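Long-range contacts in Cas13d (uncultured Ruminococcus sp, PDB 6IV9), which probably processes its own CRISPR RNA and, guided by that RNA, cleaves target RNA through its two HEPN domains: residues N737-N742 and A827-V832; Y848-H853 and S908-F913. The protein carries 2 engineered substitutions. All blocks are in the same frame, centred on the assembly; numbering follows the deposited sequence.

Contact 1 of 2, residues N737-N742 and A827-V832; sequences NLVNVN and AHLTVV. With nucleotides of chain B.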
loop_
_atom_site.group_PDB
_atom_site.type_symbol
_atom_site.label_atom_id
_atom_site.label_comp_id
_atom_site.label_asym_id
_atom_site.label_seq_id
_atom_site.Cartn_x
_atom_site.Cartn_y
_atom_site.Cartn_z
ATOM N N ASN A 737 12.052 -2.812 -2.020
ATOM C CA ASN A 737 12.223 -1.762 -3.051
ATOM C C ASN A 737 11.998 -2.331 -4.455
ATOM O O ASN A 737 11.415 -1.648 -5.255
ATOM C CB ASN A 737 13.512 -0.974 -2.867
ATOM C CG ASN A 737 13.271 0.189 -1.944
ATOM O OD1 ASN A 737 12.694 1.176 -2.351
ATOM N ND2 ASN A 737 13.669 0.054 -0.702
ATOM N N LEU A 738 12.496 -3.527 -4.723
ATOM C CA LEU A 738 12.317 -4.174 -6.046
ATOM C C LEU A 738 10.849 -4.546 -6.290
ATOM O O LEU A 738 10.384 -4.391 -7.391
ATOM C CB LEU A 738 13.261 -5.367 -6.139
ATOM C CG LEU A 738 14.732 -4.977 -6.214
ATOM C CD1 LEU A 738 15.622 -6.201 -6.165
ATOM C CD2 LEU A 738 14.997 -4.160 -7.454
ATOM N N VAL A 739 10.163 -5.042 -5.269
ATOM C CA VAL A 739 8.718 -5.368 -5.414
ATOM C C VAL A 739 7.972 -4.067 -5.733
ATOM O O VAL A 739 7.115 -4.077 -6.579
ATOM C CB VAL A 739 8.176 -6.031 -4.137
ATOM C CG1 VAL A 739 6.664 -6.111 -4.138
ATOM C CG2 VAL A 739 8.791 -7.395 -3.908
ATOM N N ASN A 740 8.347 -2.989 -5.061
ATOM C CA ASN A 740 7.747 -1.645 -5.246
ATOM C C ASN A 740 8.037 -1.117 -6.653
ATOM O O ASN A 740 7.169 -0.532 -7.231
ATOM C CB ASN A 740 8.130 -0.681 -4.130
ATOM C CG ASN A 740 7.490 -1.030 -2.805
ATOM O OD1 ASN A 740 6.607 -1.856 -2.740
ATOM N ND2 ASN A 740 7.952 -0.409 -1.747
ATOM N N VAL A 741 9.249 -1.306 -7.151
ATOM C CA VAL A 741 9.553 -0.879 -8.545
ATOM C C VAL A 741 8.681 -1.701 -9.496
ATOM O O VAL A 741 8.111 -1.164 -10.396
ATOM C CB VAL A 741 11.029 -1.097 -8.903
ATOM C CG1 VAL A 741 11.253 -0.936 -10.386
ATOM C CG2 VAL A 741 11.957 -0.208 -8.106
ATOM N N ASN A 742 8.559 -2.989 -9.224
ATOM C CA ASN A 742 7.777 -3.890 -10.102
ATOM C C ASN A 742 6.319 -3.442 -10.157
ATOM O O ASN A 742 5.724 -3.510 -11.199
ATOM C CB ASN A 742 7.834 -5.343 -9.657
ATOM C CG ASN A 742 7.272 -6.243 -10.733
ATOM O OD1 ASN A 742 7.887 -6.417 -11.766
ATOM N ND2 ASN A 742 6.089 -6.769 -10.509
ATOM N N ALA A 827 4.192 -9.426 -14.500
ATOM C CA ALA A 827 3.076 -10.114 -13.821
ATOM C C ALA A 827 3.570 -11.176 -12.831
ATOM O O ALA A 827 2.886 -11.396 -11.876
ATOM C CB ALA A 827 2.139 -10.699 -14.830
ATOM N N HIS A 828 4.699 -11.819 -13.093
ATOM C CA HIS A 828 5.153 -12.939 -12.234
ATOM C C HIS A 828 6.257 -12.545 -11.261
ATOM O O HIS A 828 6.814 -13.438 -10.666
ATOM C CB HIS A 828 5.619 -14.087 -13.118
ATOM C CG HIS A 828 4.554 -14.532 -14.048
ATOM N ND1 HIS A 828 4.808 -15.242 -15.173
ATOM C CD2 HIS A 828 3.226 -14.356 -14.010
ATOM C CE1 HIS A 828 3.680 -15.483 -15.793
ATOM N NE2 HIS A 828 2.707 -14.950 -15.109
ATOM N N LEU A 829 6.600 -11.265 -11.195
ATOM C CA LEU A 829 7.686 -10.795 -10.304
ATOM C C LEU A 829 8.975 -11.573 -10.582
ATOM O O LEU A 829 9.689 -11.860 -9.668
ATOM C CB LEU A 829 7.259 -10.880 -8.839
ATOM C CG LEU A 829 6.478 -9.665 -8.360
ATOM C CD1 LEU A 829 5.104 -9.630 -8.983
ATOM C CD2 LEU A 829 6.386 -9.604 -6.853
ATOM N N THR A 830 9.275 -11.791 -11.855
ATOM C CA THR A 830 10.473 -12.553 -12.285
ATOM C C THR A 830 11.752 -11.871 -11.804
ATOM O O THR A 830 12.681 -12.553 -11.465
ATOM C CB THR A 830 10.491 -12.726 -13.800
ATOM O OG1 THR A 830 9.261 -13.351 -14.118
ATOM C CG2 THR A 830 11.668 -13.544 -14.272
ATOM N N VAL A 831 11.768 -10.554 -11.770
ATOM C CA VAL A 831 12.999 -9.852 -11.340
ATOM C C VAL A 831 13.298 -10.256 -9.901
ATOM O O VAL A 831 14.435 -10.460 -9.585
ATOM C CB VAL A 831 12.819 -8.334 -11.459
ATOM C CG1 VAL A 831 13.866 -7.583 -10.676
ATOM C CG2 VAL A 831 12.790 -7.888 -12.906
ATOM N N VAL A 832 12.285 -10.264 -9.053
ATOM C CA VAL A 832 12.500 -10.653 -7.636
ATOM C C VAL A 832 12.862 -12.129 -7.569
ATOM O O VAL A 832 13.791 -12.475 -6.897
ATOM C CB VAL A 832 11.292 -10.324 -6.753
ATOM C CG1 VAL A 832 11.547 -10.759 -5.329
ATOM C CG2 VAL A 832 11.007 -8.845 -6.813
ATOM P P A B 37 13.143 3.397 1.382
ATOM O OP1 A B 37 14.498 3.266 0.878
ATOM O OP2 A B 37 12.308 2.140 1.323
ATOM O "O5'" A B 37 13.209 3.899 2.896
ATOM C "C5'" A B 37 13.670 2.953 3.895
ATOM C "C4'" A B 37 12.971 3.134 5.223
ATOM O "O4'" A B 37 13.235 4.471 5.702
ATOM C "C3'" A B 37 11.453 2.960 5.175
ATOM O "O3'" A B 37 11.034 2.316 6.378
ATOM C "C2'" A B 37 10.931 4.391 5.126
ATOM O "O2'" A B 37 9.648 4.580 5.690
ATOM C "C1'" A B 37 11.998 5.153 5.922
ATOM N N9 A B 37 12.176 6.503 5.425
ATOM C C8 A B 37 12.846 6.890 4.289
ATOM N N7 A B 37 12.865 8.187 4.109
ATOM C C5 A B 37 12.114 8.680 5.165
ATOM C C6 A B 37 11.744 9.978 5.532
ATOM N N6 A B 37 12.074 11.056 4.829
ATOM N N1 A B 37 10.999 10.130 6.651
ATOM C C2 A B 37 10.689 9.050 7.366
ATOM N N3 A B 37 10.965 7.773 7.116
ATOM C C4 A B 37 11.716 7.660 6.003
HETATM O O HOH W 1 9.440 -8.623 -12.411
#
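The side-chain oxygen of Asn-742 is gripped twice. OD1 accepts a bond from water 1 (Asn-742 OD1 to water 2.8 Å) and is also paired with the hydroxyl of Tyr-852. The same water accepts the backbone N-H of Val-831 at 3.1 Å, so it links helix 713-760 to the start of helix 830-833; no direct hydrogen bond joins the two segments themselves. With CG anti to the backbone N (chi1 -168°), the amide reaches across toward 827-832. ND2 binds the carbonyl oxygen of Ile-826, just ahead of that segment, and rests against Leu-829, 3.4 Å from its CD1. These bonds at both ends of the amide fix its rotation in a buried place. Leu-829, at positive phi (55°), is the C-prime residue of a Schellman motif that ends helix 816-827, and it also occupies the N-cap position of the next helix. Beside the amide the contact is apolar: Val-832 CG2 lies 3.9 Å from Val-739 CG2 and 4.2 Å from Leu-738 CB. Asn-737, on another side of the same helix, gives its ND2 to OP2 of A37 of the RNA (chain B) at 3.2 Å, with an N-H...O angle of 158°, and also to Leu-733 O. A leucine here is likely to leave that phosphate oxygen and the Leu-733 carbonyl without their amide donor. Helix 848-861 packs on Val-741 and Val-831, helix 168-197 covers Leu-829, and helix 630-638 meets Val-739 through Tyr-634 and Tyr-638.

Contact 2 of 2, residues Y848-H853 and S908-F913; sequences YFSIYH and SIEQLF. With nucleotides of chain B.
Phe-849 packs against Glu-910 and Phe-913, and this is the tight part of the contact. CA of Glu-910 sits over one face of the phenyl ring, 3.9 Å from the centroid of the Phe-849 ring and 12° off its normal, a CH-pi contact; CB of Glu-910 lies 3.6 Å from Phe-849 CD1. On the opposite face, one turn along its own helix, His-853 brings CD2 to 3.3 Å above the Phe-849 ring plane, so each face of the ring meets a neighbour. Phe-913 comes in obliquely: the centroids of the Phe-849 and Phe-913 rings are 5.1 Å apart and their planes meet at 58°, with Phe-849 CD2 set over the face of Phe-913 toward its rim. With CG anti to the backbone N (chi1 -180°), the Phe-849 ring is carried toward 908-913, between Glu-910 and His-853.

The other flank is looser and partly exposed. Ser-850 OG and Glu-910 OE2 are 4.1 Å apart, too far to bond directly; Ser-847 OG bridges them with a hydrogen bond to each. OE1 of Glu-910 binds the hydroxyl of Tyr-885, so hydroxyl groups engage both carboxylate oxygens. Beyond, 908-913 borders the guide: Gln-911 O lies 3.4 Å from C5 of the RNA nucleotide C1 (chain B), and the methyl Leu-912 CD2 rests near the sugar of that nucleotide, 4.0 Å from its O4'. The short, weakly bonded helix about 910-913 packs this region near the C-terminus on helix 848-861, while helix 713-760 backs the aromatic cluster through Tyr-745 and places Arg-744 in a cation-pi contact with Phe-913; Leu-907 of helix 901-908 also touches Phe-913, and Tyr-822 of helix 816-827 meets His-853.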
loop_
_atom_site.group_PDB
_atom_site.type_symbol
_atom_site.label_atom_id
_atom_site.label_comp_id
_atom_site.label_asym_id
_atom_site.label_seq_id
_atom_site.Cartn_x
_atom_site.Cartn_y
_atom_site.Cartn_z
ATOM N N TYR A 848 17.625 1.420 -7.345
ATOM C CA TYR A 848 16.694 0.275 -7.454
ATOM C C TYR A 848 16.244 0.165 -8.909
ATOM O O TYR A 848 16.101 -0.908 -9.425
ATOM C CB TYR A 848 15.561 0.424 -6.447
ATOM C CG TYR A 848 16.016 0.190 -5.035
ATOM C CD1 TYR A 848 16.545 -1.025 -4.659
ATOM C CD2 TYR A 848 15.945 1.186 -4.090
ATOM C CE1 TYR A 848 16.977 -1.255 -3.373
ATOM C CE2 TYR A 848 16.362 0.971 -2.793
ATOM C CZ TYR A 848 16.874 -0.255 -2.430
ATOM O OH TYR A 848 17.283 -0.459 -1.159
ATOM N N PHE A 849 16.044 1.310 -9.539
ATOM C CA PHE A 849 15.593 1.316 -10.946
ATOM C C PHE A 849 16.640 0.614 -11.814
ATOM O O PHE A 849 16.270 -0.226 -12.586
ATOM C CB PHE A 849 15.426 2.759 -11.413
ATOM C CG PHE A 849 14.959 2.931 -12.833
ATOM C CD1 PHE A 849 15.862 2.970 -13.876
ATOM C CD2 PHE A 849 13.622 3.088 -13.134
ATOM C CE1 PHE A 849 15.432 3.142 -15.177
ATOM C CE2 PHE A 849 13.194 3.251 -14.438
ATOM C CZ PHE A 849 14.103 3.279 -15.454
ATOM N N SER A 850 17.911 0.949 -11.647
ATOM C CA SER A 850 18.951 0.284 -12.474
ATOM C C SER A 850 19.075 -1.205 -12.142
ATOM O O SER A 850 19.347 -1.965 -13.027
ATOM C CB SER A 850 20.266 0.997 -12.512
ATOM O OG SER A 850 20.717 1.249 -11.226
ATOM N N ILE A 851 18.927 -1.580 -10.880
ATOM C CA ILE A 851 19.006 -3.027 -10.555
ATOM C C ILE A 851 17.849 -3.743 -11.240
ATOM O O ILE A 851 18.068 -4.722 -11.868
ATOM C CB ILE A 851 18.936 -3.254 -9.041
ATOM C CG1 ILE A 851 20.128 -2.637 -8.320
ATOM C CG2 ILE A 851 18.778 -4.726 -8.733
ATOM C CD1 ILE A 851 19.995 -2.643 -6.832
ATOM N N TYR A 852 16.656 -3.191 -11.123
ATOM C CA TYR A 852 15.463 -3.867 -11.669
ATOM C C TYR A 852 15.593 -4.046 -13.180
ATOM O O TYR A 852 15.365 -5.113 -13.668
ATOM C CB TYR A 852 14.257 -2.977 -11.382
ATOM C CG TYR A 852 12.958 -3.478 -11.944
ATOM C CD1 TYR A 852 12.147 -4.324 -11.218
ATOM C CD2 TYR A 852 12.525 -3.090 -13.187
ATOM C CE1 TYR A 852 10.952 -4.790 -11.723
ATOM C CE2 TYR A 852 11.334 -3.547 -13.710
ATOM C CZ TYR A 852 10.545 -4.403 -12.980
ATOM O OH TYR A 852 9.377 -4.831 -13.498
ATOM N N HIS A 853 15.955 -2.986 -13.877
ATOM C CA HIS A 853 16.080 -3.054 -15.354
ATOM C C HIS A 853 17.220 -3.993 -15.778
ATOM O O HIS A 853 17.064 -4.678 -16.764
ATOM C CB HIS A 853 16.039 -1.656 -15.957
ATOM C CG HIS A 853 14.659 -1.105 -15.928
ATOM N ND1 HIS A 853 13.646 -1.648 -16.649
ATOM C CD2 HIS A 853 14.114 -0.107 -15.217
ATOM C CE1 HIS A 853 12.549 -0.989 -16.411
ATOM N NE2 HIS A 853 12.805 -0.060 -15.537
ATOM N N SER A 908 10.444 5.034 -18.100
ATOM C CA SER A 908 11.594 4.825 -19.017
ATOM C C SER A 908 12.834 5.628 -18.623
ATOM O O SER A 908 13.905 5.221 -18.995
ATOM C CB SER A 908 11.215 5.164 -20.430
ATOM O OG SER A 908 10.161 4.370 -20.890
ATOM N N ILE A 909 12.667 6.734 -17.919
ATOM C CA ILE A 909 13.810 7.614 -17.566
ATOM C C ILE A 909 14.046 7.556 -16.062
ATOM O O ILE A 909 13.231 8.045 -15.330
ATOM C CB ILE A 909 13.501 9.027 -18.075
ATOM C CG1 ILE A 909 13.189 8.966 -19.567
ATOM C CG2 ILE A 909 14.632 9.978 -17.758
ATOM C CD1 ILE A 909 12.565 10.188 -20.112
ATOM N N GLU A 910 15.229 7.119 -15.666
ATOM C CA GLU A 910 15.536 6.866 -14.241
ATOM C C GLU A 910 15.311 8.131 -13.409
ATOM O O GLU A 910 14.773 8.009 -12.340
ATOM C CB GLU A 910 16.968 6.349 -14.148
ATOM C CG GLU A 910 17.497 6.175 -12.750
ATOM C CD GLU A 910 18.802 5.397 -12.705
ATOM O OE1 GLU A 910 19.366 5.079 -13.768
ATOM O OE2 GLU A 910 19.251 5.108 -11.615
ATOM N N GLN A 911 15.678 9.296 -13.928
ATOM C CA GLN A 911 15.553 10.580 -13.198
ATOM C C GLN A 911 14.090 10.932 -12.915
ATOM O O GLN A 911 13.872 11.662 -11.996
ATOM C CB GLN A 911 16.328 11.699 -13.890
ATOM C CG GLN A 911 17.748 11.298 -14.241
ATOM C CD GLN A 911 17.855 10.847 -15.678
ATOM O OE1 GLN A 911 17.781 9.675 -15.991
ATOM N NE2 GLN A 911 18.027 11.811 -16.573
ATOM N N LEU A 912 13.163 10.497 -13.751
ATOM C CA LEU A 912 11.735 10.845 -13.565
ATOM C C LEU A 912 10.980 9.763 -12.792
ATOM O O LEU A 912 9.846 9.986 -12.461
ATOM C CB LEU A 912 11.108 10.965 -14.951
ATOM C CG LEU A 912 11.674 12.055 -15.848
ATOM C CD1 LEU A 912 10.880 12.157 -17.122
ATOM C CD2 LEU A 912 11.699 13.377 -15.127
ATOM N N PHE A 913 11.604 8.624 -12.563
ATOM C CA PHE A 913 10.868 7.470 -12.002
ATOM C C PHE A 913 10.348 7.633 -10.570
ATOM O O PHE A 913 9.179 7.379 -10.350
ATOM C CB PHE A 913 11.742 6.229 -12.111
ATOM C CG PHE A 913 11.117 4.988 -11.550
ATOM C CD1 PHE A 913 10.179 4.281 -12.267
ATOM C CD2 PHE A 913 11.470 4.532 -10.301
ATOM C CE1 PHE A 913 9.618 3.136 -11.742
ATOM C CE2 PHE A 913 10.910 3.381 -9.786
ATOM C CZ PHE A 913 9.974 2.694 -10.503
ATOM P P C B 1 14.087 15.603 -19.385
ATOM O OP1 C B 1 12.820 14.906 -19.743
ATOM O OP2 C B 1 15.378 14.870 -19.507
ATOM O "O5'" C B 1 14.023 16.083 -17.868
ATOM C "C5'" C B 1 13.807 17.455 -17.440
ATOM C "C4'" C B 1 13.267 17.374 -16.029
ATOM O "O4'" C B 1 14.090 16.531 -15.227
ATOM C "C3'" C B 1 12.996 18.632 -15.208
ATOM O "O3'" C B 1 11.591 18.829 -15.030
ATOM C "C2'" C B 1 13.630 18.318 -13.837
ATOM O "O2'" C B 1 12.782 18.389 -12.721
ATOM C "C1'" C B 1 13.814 16.813 -13.896
ATOM N N1 C B 1 14.878 16.224 -13.076
ATOM C C2 C B 1 16.189 16.704 -13.172
ATOM O O2 C B 1 16.419 17.688 -13.892
ATOM N N3 C B 1 17.162 16.103 -12.452
ATOM C C4 C B 1 16.868 15.057 -11.676
ATOM N N4 C B 1 17.852 14.503 -10.971
ATOM C C5 C B 1 15.547 14.544 -11.573
ATOM C C6 C B 1 14.597 15.138 -12.297
#

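How the contacts relate
Helix 848-861 joins the contacts: it forms one side of contact 2 and packs against contact 1, with Val-741 CG1 3.4 Å from Tyr-852 CG and Asn-737 CG 3.3 Å from Tyr-848 CE2. Helix 713-760 likewise forms one side of contact 1 and backs contact 2. Their centres are about 13 Å apart. Contact 1 is buried and nearer the centre of the molecule, where a water and an amide settle the polar groups among valines and leucines. Contact 2, farther out and partly buried, relies on aromatic rings, with its glutamate on the partly exposed flank, held by hydroxyl groups. Both border the RNA: 737-742 binds a phosphate, 908-913 lies against a base and a sugar.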